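Local coordinates for protein beta-galactosidase (Bacillus circulans, PDB 4MAD) that probably hydrolyses terminal non-reducing beta-D-galactose residues from beta-D-galactosides, as a member of glycoside hydrolase family 35, at residues A[253-256]-A[257-260]; A[404-407]-A[408-411]; A[133-136]-A[137-141]; A[271-274]-A[275-279]; A[507-510]-A[511-514]. All blocks are in the same frame, centred on the assembly; numbering follows the deposited sequence.

Contact 1 of 5, residues A[253-256]-A[257-260]; sequences FDHW and GEEH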
loop_
_atom_site.group_PDB
_atom_site.type_symbol
_atom_site.label_atom_id
_atom_site.label_comp_id
_atom_site.label_asym_id
_atom_site.label_seq_id
_atom_site.Cartn_x
_atom_site.Cartn_y
_atom_site.Cartn_z
ATOM N N PHE A 253 0.783 -1.256 11.878
ATOM C CA PHE A 253 1.457 -1.860 10.744
ATOM C C PHE A 253 2.952 -1.994 10.974
ATOM O O PHE A 253 3.470 -1.423 11.870
ATOM C CB PHE A 253 1.287 -1.054 9.485
ATOM C CG PHE A 253 1.810 0.288 9.598
ATOM C CD1 PHE A 253 3.013 0.635 9.082
ATOM C CD2 PHE A 253 1.102 1.215 10.265
ATOM C CE1 PHE A 253 3.465 1.880 9.238
ATOM C CE2 PHE A 253 1.563 2.425 10.434
ATOM C CZ PHE A 253 2.753 2.760 9.913
ATOM N N ASP A 254 3.592 -2.778 10.129
ATOM C CA ASP A 254 4.983 -3.131 10.294
ATOM C C ASP A 254 5.857 -2.611 9.144
ATOM O O ASP A 254 5.460 -2.603 8.035
ATOM C CB ASP A 254 5.154 -4.635 10.288
ATOM C CG ASP A 254 4.486 -5.319 11.438
ATOM O OD1 ASP A 254 4.226 -4.683 12.421
ATOM O OD2 ASP A 254 4.256 -6.511 11.323
ATOM N N HIS A 255 7.071 -2.213 9.507
ATOM C CA HIS A 255 8.156 -1.997 8.564
ATOM C C HIS A 255 9.142 -3.181 8.585
ATOM O O HIS A 255 9.311 -3.808 9.578
ATOM C CB HIS A 255 8.968 -0.750 8.910
ATOM C CG HIS A 255 8.181 0.515 9.096
ATOM N ND1 HIS A 255 7.456 1.100 8.093
ATOM C CD2 HIS A 255 8.077 1.342 10.146
ATOM C CE1 HIS A 255 6.928 2.221 8.519
ATOM N NE2 HIS A 255 7.317 2.408 9.753
ATOM N N TRP A 256 9.852 -3.415 7.500
ATOM C CA TRP A 256 10.805 -4.492 7.511
ATOM C C TRP A 256 11.840 -4.237 8.622
ATOM O O TRP A 256 12.261 -3.177 8.810
ATOM C CB TRP A 256 11.496 -4.651 6.145
ATOM C CG TRP A 256 10.587 -5.108 5.083
ATOM C CD1 TRP A 256 10.102 -4.393 4.070
ATOM C CD2 TRP A 256 10.060 -6.424 4.924
ATOM N NE1 TRP A 256 9.305 -5.152 3.280
ATOM C CE2 TRP A 256 9.258 -6.415 3.785
ATOM C CE3 TRP A 256 10.204 -7.611 5.624
ATOM C CZ2 TRP A 256 8.591 -7.548 3.345
ATOM C CZ3 TRP A 256 9.529 -8.706 5.196
ATOM C CH2 TRP A 256 8.728 -8.671 4.075
ATOM N N GLY A 257 12.164 -5.270 9.363
ATOM C CA GLY A 257 13.097 -5.186 10.450
ATOM C C GLY A 257 12.533 -4.922 11.839
ATOM O O GLY A 257 13.225 -5.054 12.804
ATOM N N GLU A 258 11.262 -4.560 11.888
ATOM C CA GLU A 258 10.529 -4.360 13.137
ATOM C C GLU A 258 9.984 -5.630 13.743
ATOM O O GLU A 258 9.870 -6.572 13.079
ATOM C CB GLU A 258 9.428 -3.358 12.940
ATOM C CG GLU A 258 9.940 -2.000 12.770
ATOM C CD GLU A 258 8.913 -0.983 12.381
ATOM O OE1 GLU A 258 7.745 -1.311 12.194
ATOM O OE2 GLU A 258 9.319 0.147 12.245
ATOM N N GLU A 259 9.672 -5.601 15.029
ATOM C CA GLU A 259 8.865 -6.589 15.680
ATOM C C GLU A 259 7.419 -6.393 15.214
ATOM O O GLU A 259 7.025 -5.289 14.982
ATOM C CB GLU A 259 8.968 -6.466 17.190
ATOM C CG GLU A 259 7.919 -7.247 17.902
ATOM C CD GLU A 259 8.055 -7.272 19.428
ATOM O OE1 GLU A 259 8.547 -6.297 19.960
ATOM O OE2 GLU A 259 7.634 -8.262 20.013
ATOM N N HIS A 260 6.680 -7.476 15.073
ATOM C CA HIS A 260 5.319 -7.401 14.599
ATOM C C HIS A 260 4.478 -6.692 15.654
ATOM O O HIS A 260 4.540 -7.033 16.790
ATOM C CB HIS A 260 4.825 -8.809 14.356
ATOM C CG HIS A 260 3.385 -8.929 13.988
ATOM N ND1 HIS A 260 2.821 -8.243 12.953
ATOM C CD2 HIS A 260 2.404 -9.709 14.489
ATOM C CE1 HIS A 260 1.555 -8.576 12.843
ATOM N NE2 HIS A 260 1.275 -9.456 13.773
HETATM O O HOH W 1 5.579 0.331 11.894
#

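Contact 2 of 5, residues A[404-407]-A[408-411]; sequences GAYG and KQAL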
loop_
_atom_site.group_PDB
_atom_site.type_symbol
_atom_site.label_atom_id
_atom_site.label_comp_id
_atom_site.label_asym_id
_atom_site.label_seq_id
_atom_site.Cartn_x
_atom_site.Cartn_y
_atom_site.Cartn_z
ATOM N N GLY A 404 39.178 3.711 -19.203
ATOM C CA GLY A 404 40.411 3.991 -18.548
ATOM C C GLY A 404 40.509 3.288 -17.243
ATOM O O GLY A 404 39.531 3.012 -16.628
ATOM N N ALA A 405 41.732 3.006 -16.838
ATOM C CA ALA A 405 41.969 2.317 -15.618
ATOM C C ALA A 405 42.105 3.363 -14.539
ATOM O O ALA A 405 43.139 3.940 -14.367
ATOM C CB ALA A 405 43.197 1.532 -15.715
ATOM N N TYR A 406 41.022 3.605 -13.825
ATOM C CA TYR A 406 40.995 4.556 -12.741
ATOM C C TYR A 406 41.699 4.090 -11.474
ATOM O O TYR A 406 42.013 4.880 -10.644
ATOM C CB TYR A 406 39.572 4.952 -12.401
ATOM C CG TYR A 406 38.840 5.812 -13.388
ATOM C CD1 TYR A 406 37.914 6.708 -12.969
ATOM C CD2 TYR A 406 39.095 5.760 -14.714
ATOM C CE1 TYR A 406 37.243 7.476 -13.823
ATOM C CE2 TYR A 406 38.441 6.559 -15.578
ATOM C CZ TYR A 406 37.507 7.419 -15.134
ATOM O OH TYR A 406 36.785 8.215 -15.958
ATOM N N GLY A 407 41.881 2.803 -11.311
ATOM C CA GLY A 407 42.381 2.308 -10.055
ATOM C C GLY A 407 41.365 2.309 -8.916
ATOM O O GLY A 407 40.218 2.190 -9.123
ATOM N N LYS A 408 41.828 2.393 -7.703
ATOM C CA LYS A 408 40.931 2.346 -6.598
ATOM C C LYS A 408 40.151 3.647 -6.520
ATOM O O LYS A 408 40.741 4.711 -6.501
ATOM C CB LYS A 408 41.750 2.158 -5.352
ATOM C CG LYS A 408 41.062 2.426 -4.093
ATOM C CD LYS A 408 42.029 2.384 -2.986
ATOM C CE LYS A 408 41.701 1.279 -2.078
ATOM N NZ LYS A 408 42.270 0.017 -2.567
ATOM N N GLN A 409 38.832 3.534 -6.515
ATOM C CA GLN A 409 37.946 4.677 -6.444
ATOM C C GLN A 409 36.797 4.463 -5.477
ATOM O O GLN A 409 36.389 3.387 -5.281
ATOM C CB GLN A 409 37.340 4.958 -7.799
ATOM C CG GLN A 409 38.333 5.283 -8.845
ATOM C CD GLN A 409 38.927 6.650 -8.656
ATOM O OE1 GLN A 409 38.271 7.517 -8.219
ATOM N NE2 GLN A 409 40.168 6.819 -9.005
ATOM N N ALA A 410 36.284 5.534 -4.928
ATOM C CA ALA A 410 35.079 5.487 -4.180
ATOM C C ALA A 410 33.942 5.766 -5.120
ATOM O O ALA A 410 33.907 6.786 -5.746
ATOM C CB ALA A 410 35.082 6.478 -3.126
ATOM N N LEU A 411 33.036 4.821 -5.203
ATOM C CA LEU A 411 31.859 4.983 -6.014
ATOM C C LEU A 411 30.753 5.519 -5.152
ATOM O O LEU A 411 30.471 4.974 -4.147
ATOM C CB LEU A 411 31.403 3.659 -6.558
ATOM C CG LEU A 411 30.317 3.746 -7.615
ATOM C CD1 LEU A 411 30.682 2.894 -8.727
ATOM C CD2 LEU A 411 29.057 3.294 -7.096
#

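Contact 3 of 5, residues A[133-136]-A[137-141]; sequences FNQP and YLEKV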
loop_
_atom_site.group_PDB
_atom_site.type_symbol
_atom_site.label_atom_id
_atom_site.label_comp_id
_atom_site.label_asym_id
_atom_site.label_seq_id
_atom_site.Cartn_x
_atom_site.Cartn_y
_atom_site.Cartn_z
ATOM N N PHE A 133 -2.238 24.678 -3.280
ATOM C CA PHE A 133 -2.984 25.323 -4.323
ATOM C C PHE A 133 -2.078 25.560 -5.541
ATOM O O PHE A 133 -1.675 26.653 -5.824
ATOM C CB PHE A 133 -3.613 26.639 -3.841
ATOM C CG PHE A 133 -4.684 27.130 -4.709
ATOM C CD1 PHE A 133 -5.842 26.443 -4.841
ATOM C CD2 PHE A 133 -4.534 28.295 -5.422
ATOM C CE1 PHE A 133 -6.810 26.875 -5.634
ATOM C CE2 PHE A 133 -5.508 28.721 -6.223
ATOM C CZ PHE A 133 -6.664 27.998 -6.333
ATOM N N ASN A 134 -1.835 24.500 -6.262
ATOM C CA ASN A 134 -0.902 24.462 -7.400
ATOM C C ASN A 134 -1.580 24.076 -8.701
ATOM O O ASN A 134 -2.137 23.074 -8.774
ATOM C CB ASN A 134 0.182 23.439 -7.080
ATOM C CG ASN A 134 1.174 23.235 -8.184
ATOM O OD1 ASN A 134 2.080 23.995 -8.324
ATOM N ND2 ASN A 134 1.060 22.171 -8.877
ATOM N N GLN A 135 -1.455 24.865 -9.748
ATOM C CA GLN A 135 -2.237 24.607 -10.949
ATOM C C GLN A 135 -1.979 23.268 -11.624
ATOM O O GLN A 135 -2.877 22.592 -11.980
ATOM C CB GLN A 135 -2.102 25.755 -11.983
ATOM C CG GLN A 135 -3.027 25.654 -13.182
ATOM C CD GLN A 135 -2.557 26.547 -14.330
ATOM O OE1 GLN A 135 -1.658 27.327 -14.160
ATOM N NE2 GLN A 135 -3.169 26.422 -15.492
ATOM N N PRO A 136 -0.740 22.881 -11.793
ATOM C CA PRO A 136 -0.509 21.606 -12.437
ATOM C C PRO A 136 -1.076 20.469 -11.580
ATOM O O PRO A 136 -1.667 19.586 -12.062
ATOM C CB PRO A 136 1.008 21.536 -12.516
ATOM C CG PRO A 136 1.422 22.844 -12.438
ATOM C CD PRO A 136 0.528 23.584 -11.598
ATOM N N TYR A 137 -0.875 20.562 -10.294
ATOM C CA TYR A 137 -1.390 19.503 -9.452
ATOM C C TYR A 137 -2.932 19.439 -9.526
ATOM O O TYR A 137 -3.496 18.442 -9.788
ATOM C CB TYR A 137 -0.912 19.748 -8.054
ATOM C CG TYR A 137 -1.568 18.953 -6.976
ATOM C CD1 TYR A 137 -1.367 17.627 -6.872
ATOM C CD2 TYR A 137 -2.378 19.543 -6.068
ATOM C CE1 TYR A 137 -1.973 16.895 -5.900
ATOM C CE2 TYR A 137 -2.965 18.842 -5.082
ATOM C CZ TYR A 137 -2.759 17.514 -4.988
ATOM O OH TYR A 137 -3.350 16.785 -4.023
ATOM N N LEU A 138 -3.603 20.542 -9.368
ATOM C CA LEU A 138 -5.070 20.537 -9.409
ATOM C C LEU A 138 -5.669 20.062 -10.735
ATOM O O LEU A 138 -6.708 19.474 -10.767
ATOM C CB LEU A 138 -5.631 21.888 -8.997
ATOM C CG LEU A 138 -5.284 22.288 -7.572
ATOM C CD1 LEU A 138 -5.789 23.643 -7.153
ATOM C CD2 LEU A 138 -5.818 21.278 -6.667
ATOM N N GLU A 139 -4.978 20.360 -11.819
ATOM C CA GLU A 139 -5.432 19.944 -13.107
ATOM C C GLU A 139 -5.487 18.423 -13.176
ATOM O O GLU A 139 -6.342 17.892 -13.751
ATOM C CB GLU A 139 -4.486 20.421 -14.188
ATOM C CG GLU A 139 -4.531 21.904 -14.418
ATOM C CD GLU A 139 -3.797 22.364 -15.678
ATOM O OE1 GLU A 139 -3.195 21.535 -16.366
ATOM O OE2 GLU A 139 -3.824 23.586 -15.958
ATOM N N LYS A 140 -4.486 17.778 -12.627
ATOM C CA LYS A 140 -4.455 16.328 -12.588
ATOM C C LYS A 140 -5.572 15.749 -11.703
ATOM O O LYS A 140 -6.234 14.844 -12.058
ATOM C CB LYS A 140 -3.081 15.820 -12.134
ATOM C CG LYS A 140 -1.913 16.300 -12.959
ATOM C CD LYS A 140 -2.124 16.205 -14.412
ATOM C CE LYS A 140 -0.832 16.520 -15.162
ATOM N NZ LYS A 140 -1.047 16.758 -16.544
ATOM N N VAL A 141 -5.763 16.338 -10.550
ATOM C CA VAL A 141 -6.778 15.892 -9.629
ATOM C C VAL A 141 -8.177 16.018 -10.283
ATOM O O VAL A 141 -9.015 15.215 -10.106
ATOM C CB VAL A 141 -6.741 16.738 -8.372
ATOM C CG1 VAL A 141 -7.882 16.521 -7.502
ATOM C CG2 VAL A 141 -5.449 16.554 -7.637
#

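Contact 4 of 5, residues A[271-274]-A[275-279]; sequences TLEE and ILKQN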
loop_
_atom_site.group_PDB
_atom_site.type_symbol
_atom_site.label_atom_id
_atom_site.label_comp_id
_atom_site.label_asym_id
_atom_site.label_seq_id
_atom_site.Cartn_x
_atom_site.Cartn_y
_atom_site.Cartn_z
ATOM N N THR A 271 -10.359 1.331 25.105
ATOM C CA THR A 271 -10.499 2.536 24.311
ATOM C C THR A 271 -11.821 2.665 23.573
ATOM O O THR A 271 -12.329 3.711 23.453
ATOM C CB THR A 271 -9.315 2.829 23.372
ATOM O OG1 THR A 271 -8.140 3.032 24.131
ATOM C CG2 THR A 271 -9.573 4.030 22.589
ATOM N N LEU A 272 -12.340 1.557 23.093
ATOM C CA LEU A 272 -13.585 1.562 22.390
ATOM C C LEU A 272 -14.698 2.019 23.323
ATOM O O LEU A 272 -15.502 2.786 22.966
ATOM C CB LEU A 272 -13.901 0.170 21.872
ATOM C CG LEU A 272 -15.278 -0.054 21.268
ATOM C CD1 LEU A 272 -15.461 0.877 20.194
ATOM C CD2 LEU A 272 -15.439 -1.397 20.785
ATOM N N GLU A 273 -14.704 1.511 24.542
ATOM C CA GLU A 273 -15.694 1.898 25.537
ATOM C C GLU A 273 -15.586 3.381 25.812
ATOM O O GLU A 273 -16.557 4.053 25.933
ATOM C CB GLU A 273 -15.520 1.126 26.837
ATOM C CG GLU A 273 -15.947 -0.280 26.775
ATOM C CD GLU A 273 -17.420 -0.436 27.100
ATOM O OE1 GLU A 273 -18.093 0.572 27.232
ATOM O OE2 GLU A 273 -17.878 -1.551 27.217
ATOM N N GLU A 274 -14.362 3.882 25.850
ATOM C CA GLU A 274 -14.143 5.282 26.110
ATOM C C GLU A 274 -14.830 6.064 25.017
ATOM O O GLU A 274 -15.368 7.073 25.255
ATOM C CB GLU A 274 -12.650 5.607 26.154
ATOM C CG GLU A 274 -12.267 6.741 27.017
ATOM C CD GLU A 274 -10.790 7.193 26.862
ATOM O OE1 GLU A 274 -10.017 6.548 26.146
ATOM O OE2 GLU A 274 -10.448 8.207 27.459
ATOM N N ILE A 275 -14.713 5.593 23.808
ATOM C CA ILE A 275 -15.311 6.280 22.706
ATOM C C ILE A 275 -16.820 6.233 22.784
ATOM O O ILE A 275 -17.462 7.209 22.632
ATOM C CB ILE A 275 -14.894 5.659 21.371
ATOM C CG1 ILE A 275 -13.417 5.916 21.129
ATOM C CG2 ILE A 275 -15.741 6.160 20.258
ATOM C CD1 ILE A 275 -12.854 5.292 19.909
ATOM N N LEU A 276 -17.340 5.050 22.978
ATOM C CA LEU A 276 -18.767 4.817 22.891
ATOM C C LEU A 276 -19.561 5.540 23.999
ATOM O O LEU A 276 -20.645 5.988 23.780
ATOM C CB LEU A 276 -19.056 3.321 22.820
ATOM C CG LEU A 276 -18.452 2.538 21.665
ATOM C CD1 LEU A 276 -18.748 1.080 21.785
ATOM C CD2 LEU A 276 -19.035 3.068 20.408
ATOM N N LYS A 277 -18.976 5.585 25.177
ATOM C CA LYS A 277 -19.595 6.166 26.370
ATOM C C LYS A 277 -19.793 7.666 26.183
ATOM O O LYS A 277 -20.576 8.250 26.809
ATOM C CB LYS A 277 -18.788 5.867 27.622
ATOM C CG LYS A 277 -18.869 4.426 28.130
ATOM C CD LYS A 277 -18.699 4.367 29.638
ATOM C CE LYS A 277 -18.703 2.977 30.223
ATOM N NZ LYS A 277 -17.581 2.209 29.712
ATOM N N GLN A 278 -19.036 8.248 25.285
ATOM C CA GLN A 278 -19.108 9.676 24.973
ATOM C C GLN A 278 -20.066 9.915 23.824
ATOM O O GLN A 278 -20.111 10.959 23.283
ATOM C CB GLN A 278 -17.755 10.289 24.638
ATOM C CG GLN A 278 -16.850 10.391 25.751
ATOM C CD GLN A 278 -15.501 10.916 25.341
ATOM O OE1 GLN A 278 -14.647 10.155 25.016
ATOM N NE2 GLN A 278 -15.345 12.186 25.307
ATOM N N ASN A 279 -20.815 8.892 23.495
ATOM C CA ASN A 279 -21.710 8.921 22.377
ATOM C C ASN A 279 -20.933 9.118 21.079
ATOM O O ASN A 279 -21.390 9.739 20.167
ATOM C CB ASN A 279 -22.747 10.004 22.510
ATOM C CG ASN A 279 -23.976 9.695 21.732
ATOM O OD1 ASN A 279 -24.158 8.612 21.324
ATOM N ND2 ASN A 279 -24.819 10.669 21.522
#

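Contact 5 of 5, residues A[507-510]-A[511-514]; sequences EVKE and NFPY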
loop_
_atom_site.group_PDB
_atom_site.type_symbol
_atom_site.label_atom_id
_atom_site.label_comp_id
_atom_site.label_asym_id
_atom_site.label_seq_id
_atom_site.Cartn_x
_atom_site.Cartn_y
_atom_site.Cartn_z
ATOM N N GLU A 507 24.129 -22.913 -13.871
ATOM C CA GLU A 507 24.789 -22.318 -12.713
ATOM C C GLU A 507 23.886 -21.242 -12.143
ATOM O O GLU A 507 23.158 -20.647 -12.875
ATOM C CB GLU A 507 26.136 -21.700 -13.206
ATOM C CG GLU A 507 26.680 -20.463 -12.450
ATOM C CD GLU A 507 27.640 -19.555 -13.256
ATOM O OE1 GLU A 507 28.825 -19.443 -12.898
ATOM O OE2 GLU A 507 27.199 -18.923 -14.240
ATOM N N VAL A 508 24.010 -20.999 -10.840
ATOM C CA VAL A 508 23.370 -19.878 -10.163
ATOM C C VAL A 508 24.405 -19.218 -9.252
ATOM O O VAL A 508 25.114 -19.903 -8.516
ATOM C CB VAL A 508 22.166 -20.335 -9.321
ATOM C CG1 VAL A 508 21.912 -19.355 -8.186
ATOM C CG2 VAL A 508 20.930 -20.477 -10.198
ATOM N N LYS A 509 24.501 -17.891 -9.308
ATOM C CA LYS A 509 25.539 -17.177 -8.591
ATOM C C LYS A 509 25.001 -16.371 -7.439
ATOM O O LYS A 509 24.075 -15.649 -7.576
ATOM C CB LYS A 509 26.269 -16.234 -9.536
ATOM C CG LYS A 509 26.700 -16.832 -10.787
ATOM C CD LYS A 509 27.479 -15.856 -11.660
ATOM C CE LYS A 509 26.676 -15.252 -12.737
ATOM N NZ LYS A 509 27.506 -14.633 -13.754
ATOM N N GLU A 510 25.633 -16.517 -6.295
ATOM C CA GLU A 510 25.242 -15.773 -5.135
ATOM C C GLU A 510 25.456 -14.298 -5.407
ATOM O O GLU A 510 26.308 -13.962 -6.144
ATOM C CB GLU A 510 26.059 -16.197 -3.958
ATOM C CG GLU A 510 25.842 -17.604 -3.617
ATOM C CD GLU A 510 24.474 -17.844 -3.008
ATOM O OE1 GLU A 510 24.371 -17.665 -1.812
ATOM O OE2 GLU A 510 23.541 -18.201 -3.712
ATOM N N ASN A 511 24.625 -13.450 -4.848
ATOM C CA ASN A 511 24.747 -12.011 -4.987
ATOM C C ASN A 511 24.378 -11.444 -6.337
ATOM O O ASN A 511 24.470 -10.276 -6.547
ATOM C CB ASN A 511 26.082 -11.528 -4.485
ATOM C CG ASN A 511 26.203 -11.685 -3.027
ATOM O OD1 ASN A 511 27.142 -12.218 -2.554
ATOM N ND2 ASN A 511 25.224 -11.260 -2.314
ATOM N N PHE A 512 23.838 -12.304 -7.163
ATOM C CA PHE A 512 23.217 -11.936 -8.405
ATOM C C PHE A 512 21.738 -12.359 -8.367
ATOM O O PHE A 512 21.415 -13.401 -7.913
ATOM C CB PHE A 512 23.863 -12.655 -9.565
ATOM C CG PHE A 512 25.244 -12.196 -9.900
ATOM C CD1 PHE A 512 25.495 -11.506 -11.051
ATOM C CD2 PHE A 512 26.285 -12.488 -9.106
ATOM C CE1 PHE A 512 26.757 -11.142 -11.362
ATOM C CE2 PHE A 512 27.529 -12.135 -9.442
ATOM C CZ PHE A 512 27.758 -11.440 -10.545
ATOM N N PRO A 513 20.858 -11.521 -8.859
ATOM C CA PRO A 513 19.456 -11.897 -8.832
ATOM C C PRO A 513 19.172 -12.963 -9.863
ATOM O O PRO A 513 19.578 -12.829 -10.961
ATOM C CB PRO A 513 18.731 -10.582 -9.146
ATOM C CG PRO A 513 19.649 -9.578 -8.813
ATOM C CD PRO A 513 20.959 -10.102 -9.188
ATOM N N TYR A 514 18.427 -13.972 -9.466
ATOM C CA TYR A 514 17.971 -14.991 -10.366
ATOM C C TYR A 514 16.498 -15.263 -10.192
ATOM O O TYR A 514 16.018 -15.242 -9.117
ATOM C CB TYR A 514 18.710 -16.280 -10.140
ATOM C CG TYR A 514 20.014 -16.399 -10.822
ATOM C CD1 TYR A 514 20.163 -17.156 -11.964
ATOM C CD2 TYR A 514 21.117 -15.771 -10.323
ATOM C CE1 TYR A 514 21.371 -17.276 -12.560
ATOM C CE2 TYR A 514 22.306 -15.877 -10.918
ATOM C CZ TYR A 514 22.447 -16.625 -12.021
ATOM O OH TYR A 514 23.658 -16.698 -12.614
#

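Contact 1 of 5, residues A[253-256]-A[257-260]
Glu258 lays its extended side chain alongside His255, pointing the same way, with its carboxylate against the CB and backbone N of that residue. The pair are the last and first residues of a type II beta turn in the loop that follows barrel strand 244-249. Glu258 N closes the turn on His255 O at 3.1 Å. Gly257 sits where a positive phi (93°) would jam any CB against the carbonyl O of Trp256, which explains a glycine at the third position of the turn.

A second bond doubles the closure. With CG placed beside its own backbone N (chi1 -71°), Glu258 runs back over the turn, and OE1 accepts from His255 N at 2.9 Å. The donor comes from above the carboxylate plane rather than within it. A water also donates to OE1, at 2.7 Å, and reaches Phe253 O as well, so two donors grip this oxygen. With an alanine here, His255 N would probably lose its side-chain acceptor and the water its bridge from Glu258 to Phe253 O.

Outside the turn, Asp254, just before it, pairs with His260, just after, and its other oxygen, OD1, takes a hydrogen bond from His261. Phe253 lies about 9 Å, side chain to side chain, from Glu247, the predicted nucleophile, so the loop runs near the probable active site; through Trp256 it meets Trp551 of strand 545-551. His260 ND1 donates almost straight (175°) to the syn lone pair of Asp254 OD2, 2.8 Å away, with ring and carboxylate planes nearly perpendicular.

Contact 2 of 5, residues A[404-407]-A[408-411]
The Tyr406 ring has Gln409 CG at its edge, near the ring plane, while the side chains of Leu445 and Leu480, from the flanking strands, also touch this tyrosine. The other flat group, the Gln409 amide, has the Tyr406 carbonyl oxygen close to its plane. There Gln409 NE2 donates to Tyr406 O at 3.1 Å, with an N-H...O angle of 161°. Seen from the acceptor the approach is less regular: the nitrogen stands above the carbonyl plane, 43° out of it.

Gln409 reaches this position by doubling back. Its first torsion sets CG beside the backbone N, 3.8 Å from Tyr406 CB and 3.6 Å from Gly407 O. The bend at chi2 (-72°) then turns the amide back over the preceding loop to Tyr406 O. One hydrogen bond and a single carbon contact, CG to Tyr406 CB, link the glutamine to the loop, in a contact that lies at the surface.

Tyr406 and Gly407 together face Leu445, which makes a classic beta bulge. At the backbone angles of Gly407 a CB would run into the carbonyl O of Tyr406; these angles, rather than the bulge as such, explain the glycine. Beyond the bulge the chain enters strand 409-417, flanked by strands 440-445 and 473-480 in a four-stranded antiparallel sheet. Lys408 forms a salt bridge with Glu444 on the first of these, and Tyr406 OH bonds to Gln483 on strand 483-484.

Contact 3 of 5, residues A[133-136]-A[137-141]
Leu138 and Tyr137 form the closely packed side of this helix start, and the exposed Phe133 is laid against the leucine: Leu138 CD1 lies 3.6 Å from Phe133 CD1, the two side chains roughly perpendicular. The first torsion of Leu138 (chi1 -62°) turns its branches back past the helix start, so that CD1 reaches the phenylalanine. Both side chains also touch Tyr184 of helix 179-192, and Leu138 meets Tyr181 there too, so the leucine is buried between its own helix and helix 179-192. Next to it, Val141 CG2 covers part of one face of the Tyr137 ring, toward its rim, and Tyr137 OH is hydrogen-bonded to Tyr181 OH.

The backbone bonds of the first turn are regular. Leu138 N donates to Asn134 O at 3.0 Å in a nearly straight bond (176°), running almost along the C=O axis. Glu139 N follows with Gln135 O at 3.1 Å. The next helical bond, Lys140 N to Pro136 O, is longer and weak at 3.4 Å.

The opposite character appears where Gln135 and Glu139 lie exposed. Gln135 NE2 reaches Glu139 OE2 at 2.9 Å. The N-H...O angle of 129° makes this bond weak, and the amide and carboxylate planes are steeply inclined.

Asn134 holds the N-cap position of helix 135-152, and Pro136 falls in the first turn, where a proline's missing N-H costs no helical hydrogen bond. It is the N-terminal turn of a helix within the glycosyl hydrolase 35 region, in the chain between barrel strands 100-104 and 163-167.

Contact 4 of 5, residues A[271-274]-A[275-279]
A Schellman motif ends the helix near the salt bridge of Glu273 and Lys277. Asn279, with positive phi, is its C-prime residue: Asn279 N donates to Leu276 O at 2.9 Å, and Gly280 N reaches back to Ile275 O. Before that the ordinary helical pattern holds, with Leu276 N to Leu272 O at 2.9 Å and Lys277 N to Glu273 O at 3.0 Å.

Lys277 NZ comes to Glu273 OE1 at 3.0 Å from above the carboxylate plane. The glutamate chain is bent at chi2 (-88°) and the lysine at chi4 (63°), and these bends fold both ends toward each other. OE1 also bonds to Tyr339 OH and OE2 pairs with Lys338, so helix 327-339 shares the carboxylate and probably offsets part of its charge.

The contact belongs to a beta-alpha-beta unit of the barrel, strand 244-249, helix 265-276 and strand 281-284. On the buried flank Leu272 CD1 meets Leu276 CD1 at 3.7 Å, and both leucines pack on Val335. Leu276 CG also rests 3.2 Å from Leu272 O, its own chain running alongside the carbonyl that its backbone N binds.

Contact 5 of 5, residues A[507-510]-A[511-514]
Three side chains leave the backbone with CG anti to the carbonyl carbon, and this brings Lys509 against Phe512 and Tyr514. Lys509 (chi1 -49°) then bends at chi3, which lays CE over the centre of the Phe512 ring, 4.2 Å from its centroid. NZ continues over the same face, 4.6 Å from the centroid, in a cation-pi contact that follows the CH-pi contact of CE. The edge of that ring is met by Glu510 O, which lies in its plane.

Lys509 and Phe512 are the ends of a type II beta turn, whose closing bond from Phe512 N to Lys509 O is weak at 3.4 Å. Asn511 takes the positive-phi position (73°). The cation-pi and CH-pi contacts of Lys509 with Phe512 span the same turn.

Tyr514 fills the other side. Val508 CG2 lies over one face of its ring, offset toward the rim, 3.8 Å from CD1, and the two side chains run antiparallel to one another. Tyr514 OH comes within 3.3 Å of Lys509 CE, so the lysine's carbon chain runs between the two aromatic residues. Replacing this tyrosine by alanine is likely to leave Val508 CG2 without a ring to rest on and the Lys509 chain freer to turn.

Tyr514 opens strand 514-522, which lies between strands 569-577 and 357-366 in the eight-stranded antiparallel sheet, and its ring meets His581 edge-to-face. On the other side of the turn, Asn511 and Phe512 touch Tyr428 of strand 427-433 in the neighbouring six-stranded sheet.

In the fold
Along the chain the order is contact 3, contact 1, contact 4, contact 2, contact 5, each closing before the next opens. The first three lie in the glycosyl hydrolase 35 region with the eight-stranded barrel: contacts 1 and 4 follow the same strand, 244-249, yet their centres are about 29 Å apart, and the centre of contact 3 is about 35 Å from that of contact 1, across the chain's centre. Contacts 2 and 5 belong to the beta domains, centres about 25 Å apart. The five are separate local contacts spread over barrel and beta domains; contacts 1 and 4 both come within about 10 Å, side chain to side chain, of the predicted nucleophile Glu247.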